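JSC1_58120g3 ([Leptolyngbya] sp. JSC-1, PDB 6XHH) probably senses far-red light as a cyanobacteriochrome, through a GAF domain that holds a verdin (bilin) chromophore. Local coordinates at residues Pro86-Ile92 with Val126-Val132. Residues are numbered along the deposited sequence; the frame is centred on the assembly and turned at random.
Sequences PFVVDDI and VKSCAVV. With M1V (mesobiliverdin IX(alpha)), chain C.
The carbonyl oxygen of Val89 is gripped by Cys129 N, 2.9 Å from Val89 O, and by the indole NE1 of Trp155. Ser128 OG sits beside both Val89 O and Asp90 O. Val89 N returns a bond to Cys129 O, and Phe87 and Val131 exchange a second such pair, with Phe87 N 2.9 Å from Val131 O. Strand 87-89 is thereby joined antiparallel to strand 128-136 at one edge of the central GAF sheet. Past the corner at Asp90 the pairing shifts: Ile92 N approaches Lys127 O from above the carbonyl plane, at 3.1 Å, and a water links that same Lys127 O to Asp91 OD1, which is also hydrogen-bonded to Tyr93 N. Phe87, Val89, Cys129 and Val131 share one face of the sheet. With SG between its backbone N and carbonyl carbon (chi1 55°), Cys129 rests its sulfur against Val89 CB at 3.8 Å and stands obliquely to the Phe87 ring. That ring carries the first methylene of a chromophore propionate, CAC, over its centre, 3.6 Å above the plane, while Val131 CG2 touches the D-ring lactam oxygen OD at 3.2 Å. Across the sheet, Ala130 and Val132 pack on helix 157-178. The chemistry is thus divided: the paired backbone groups of Phe87, Val89, Cys129 and Val131 bond one another, and Phe87 and Val131 offer the bilin apolar contact, whereas its hydrogen bonds go to residues such as Arg80 and Ser145.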
loop_
_atom_site.group_PDB
_atom_site.type_symbol
_atom_site.label_atom_id
_atom_site.label_comp_id
_atom_site.label_asym_id
_atom_site.label_seq_id
_atom_site.Cartn_x
_atom_site.Cartn_y
_atom_site.Cartn_z
ATOM N N PRO A 86 -4.647 1.779 8.287
ATOM C CA PRO A 86 -4.518 2.045 6.852
ATOM C C PRO A 86 -4.761 3.515 6.544
ATOM O O PRO A 86 -5.285 4.280 7.361
ATOM C CB PRO A 86 -5.618 1.179 6.234
ATOM C CG PRO A 86 -6.684 1.185 7.263
ATOM C CD PRO A 86 -5.960 1.201 8.613
ATOM N N PHE A 87 -4.389 3.892 5.323
ATOM C CA PHE A 87 -4.658 5.204 4.749
ATOM C C PHE A 87 -5.434 4.997 3.455
ATOM O O PHE A 87 -4.913 4.399 2.509
ATOM C CB PHE A 87 -3.348 5.950 4.501
ATOM C CG PHE A 87 -3.522 7.395 4.133
ATOM C CD1 PHE A 87 -4.093 8.280 5.024
ATOM C CD2 PHE A 87 -3.099 7.862 2.903
ATOM C CE1 PHE A 87 -4.254 9.607 4.698
ATOM C CE2 PHE A 87 -3.260 9.192 2.576
ATOM C CZ PHE A 87 -3.826 10.069 3.467
ATOM N N VAL A 88 -6.669 5.488 3.413
ATOM C CA VAL A 88 -7.647 5.120 2.389
ATOM C C VAL A 88 -8.177 6.393 1.745
ATOM O O VAL A 88 -8.855 7.178 2.408
ATOM C CB VAL A 88 -8.803 4.304 2.978
ATOM C CG1 VAL A 88 -9.750 3.860 1.876
ATOM C CG2 VAL A 88 -8.268 3.108 3.792
ATOM N N VAL A 89 -7.872 6.602 0.467
ATOM C CA VAL A 89 -8.213 7.849 -0.233
ATOM C C VAL A 89 -8.824 7.521 -1.594
ATOM O O VAL A 89 -8.104 7.183 -2.544
ATOM C CB VAL A 89 -6.991 8.755 -0.386
ATOM C CG1 VAL A 89 -7.376 10.044 -1.127
ATOM C CG2 VAL A 89 -6.389 9.056 0.989
ATOM N N ASP A 90 -10.153 7.638 -1.707
ATOM C CA ASP A 90 -10.808 7.418 -2.995
ATOM C C ASP A 90 -10.291 8.390 -4.050
ATOM O O ASP A 90 -10.064 8.013 -5.202
ATOM C CB ASP A 90 -12.319 7.595 -2.876
ATOM C CG ASP A 90 -12.990 6.491 -2.101
ATOM O OD1 ASP A 90 -12.276 5.644 -1.532
ATOM O OD2 ASP A 90 -14.239 6.460 -2.100
ATOM N N ASP A 91 -10.128 9.651 -3.665
ATOM C CA ASP A 91 -9.871 10.755 -4.584
ATOM C C ASP A 91 -8.910 11.691 -3.860
ATOM O O ASP A 91 -9.294 12.280 -2.851
ATOM C CB ASP A 91 -11.191 11.454 -4.925
ATOM C CG ASP A 91 -11.045 12.586 -5.928
ATOM O OD1 ASP A 91 -9.963 13.180 -6.032
ATOM O OD2 ASP A 91 -12.054 12.891 -6.590
ATOM N N ILE A 92 -7.673 11.831 -4.352
ATOM C CA ILE A 92 -6.676 12.620 -3.628
ATOM C C ILE A 92 -7.089 14.079 -3.461
ATOM O O ILE A 92 -6.519 14.791 -2.623
ATOM C CB ILE A 92 -5.283 12.542 -4.299
ATOM C CG1 ILE A 92 -5.274 13.219 -5.676
ATOM C CG2 ILE A 92 -4.777 11.099 -4.333
ATOM C CD1 ILE A 92 -3.844 13.433 -6.209
ATOM N N VAL A 126 -0.479 9.467 -9.082
ATOM C CA VAL A 126 -1.523 8.809 -8.297
ATOM C C VAL A 126 -2.746 9.723 -8.220
ATOM O O VAL A 126 -2.607 10.919 -7.949
ATOM C CB VAL A 126 -1.008 8.467 -6.884
ATOM C CG1 VAL A 126 -2.134 7.911 -5.998
ATOM C CG2 VAL A 126 0.169 7.485 -6.933
ATOM N N LYS A 127 -3.953 9.164 -8.440
ATOM C CA LYS A 127 -5.205 9.882 -8.201
ATOM C C LYS A 127 -6.061 9.274 -7.095
ATOM O O LYS A 127 -7.069 9.878 -6.705
ATOM C CB LYS A 127 -6.042 9.955 -9.487
ATOM C CG LYS A 127 -5.548 11.015 -10.470
ATOM C CD LYS A 127 -6.535 11.169 -11.617
ATOM C CE LYS A 127 -6.054 12.214 -12.609
ATOM N NZ LYS A 127 -4.691 11.878 -13.101
ATOM N N SER A 128 -5.670 8.122 -6.560
ATOM C CA SER A 128 -6.445 7.375 -5.581
ATOM C C SER A 128 -5.483 6.393 -4.926
ATOM O O SER A 128 -4.654 5.812 -5.620
ATOM C CB SER A 128 -7.600 6.648 -6.280
ATOM O OG SER A 128 -8.259 5.725 -5.422
ATOM N N CYS A 129 -5.557 6.226 -3.603
ATOM C CA CYS A 129 -4.592 5.320 -2.984
ATOM C C CYS A 129 -5.186 4.639 -1.762
ATOM O O CYS A 129 -5.869 5.276 -0.957
ATOM C CB CYS A 129 -3.296 6.038 -2.554
ATOM S SG CYS A 129 -3.530 7.473 -1.436
ATOM N N ALA A 130 -4.892 3.345 -1.627
ATOM C CA ALA A 130 -5.154 2.585 -0.408
ATOM C C ALA A 130 -3.813 2.024 0.039
ATOM O O ALA A 130 -3.166 1.306 -0.727
ATOM C CB ALA A 130 -6.181 1.468 -0.639
ATOM N N VAL A 131 -3.370 2.393 1.242
ATOM C CA VAL A 131 -1.995 2.181 1.687
ATOM C C VAL A 131 -2.017 1.490 3.046
ATOM O O VAL A 131 -2.716 1.938 3.965
ATOM C CB VAL A 131 -1.200 3.503 1.763
ATOM C CG1 VAL A 131 0.301 3.229 1.996
ATOM C CG2 VAL A 131 -1.398 4.339 0.485
ATOM N N VAL A 132 -1.276 0.387 3.176
ATOM C CA VAL A 132 -1.270 -0.367 4.428
ATOM C C VAL A 132 0.154 -0.739 4.812
ATOM O O VAL A 132 1.057 -0.827 3.973
ATOM C CB VAL A 132 -2.117 -1.650 4.358
ATOM C CG1 VAL A 132 -3.557 -1.334 3.959
ATOM C CG2 VAL A 132 -1.468 -2.666 3.413
HETATM O OA M1V C . 6.096 14.254 0.289
HETATM C C1A M1V C . 5.573 15.051 1.053
HETATM N NA M1V C . 4.643 14.725 1.958
HETATM C C2A M1V C . 5.859 16.430 1.123
HETATM C CMA M1V C . 6.852 17.175 0.262
HETATM C C3A M1V C . 5.060 16.983 2.121
HETATM C CAA M1V C . 5.004 18.400 2.550
HETATM C CBA M1V C . 5.409 18.580 4.014
HETATM C C4A M1V C . 4.257 15.866 2.667
HETATM C CHA M1V C . 3.352 15.990 3.687
HETATM C C1B M1V C . 2.502 14.987 4.335
HETATM C C2B M1V C . 1.574 15.348 5.347
HETATM C CMB M1V C . 1.324 16.747 5.859
HETATM C C3B M1V C . 0.945 14.209 5.750
HETATM C CAB M1V C . -0.138 14.104 6.809
HETATM C CBB M1V C . -1.502 13.847 6.147
HETATM C CGB M1V C . -1.958 15.067 5.377
HETATM O O2B M1V C . -2.273 16.114 5.993
HETATM O O1B M1V C . -2.030 15.061 4.127
HETATM N NB M1V C . 2.433 13.660 4.149
HETATM C C4B M1V C . 1.506 13.144 4.985
HETATM C CHB M1V C . 1.089 11.815 5.158
HETATM C C1C M1V C . 1.329 10.651 4.413
HETATM C C2C M1V C . 0.567 9.487 4.575
HETATM C CAC M1V C . -0.530 9.309 5.603
HETATM C CBC M1V C . 0.247 8.961 6.903
HETATM C CGC M1V C . -0.522 9.158 8.201
HETATM O O2C M1V C . -1.713 9.542 8.188
HETATM O O1C M1V C . 0.030 8.950 9.311
HETATM C C3C M1V C . 1.073 8.539 3.688
HETATM C CMC M1V C . 0.544 7.140 3.532
HETATM N NC M1V C . 2.265 10.430 3.427
HETATM C C4C M1V C . 2.122 9.145 2.966
HETATM C CHC M1V C . 3.003 8.663 1.956
HETATM C C1D M1V C . 2.965 7.511 1.210
HETATM C C2D M1V C . 4.088 6.709 0.866
HETATM C CMD M1V C . 5.511 6.954 1.306
HETATM N ND M1V C . 1.844 6.963 0.602
HETATM C C4D M1V C . 2.224 5.854 -0.067
HETATM O OD M1V C . 1.441 5.154 -0.709
HETATM C C3D M1V C . 3.636 5.682 0.096
HETATM C CAD M1V C . 4.475 4.560 -0.461
HETATM C CBD M1V C . 4.697 4.789 -1.940
HETATM O O HOH W 1 -8.335 12.075 -7.971
#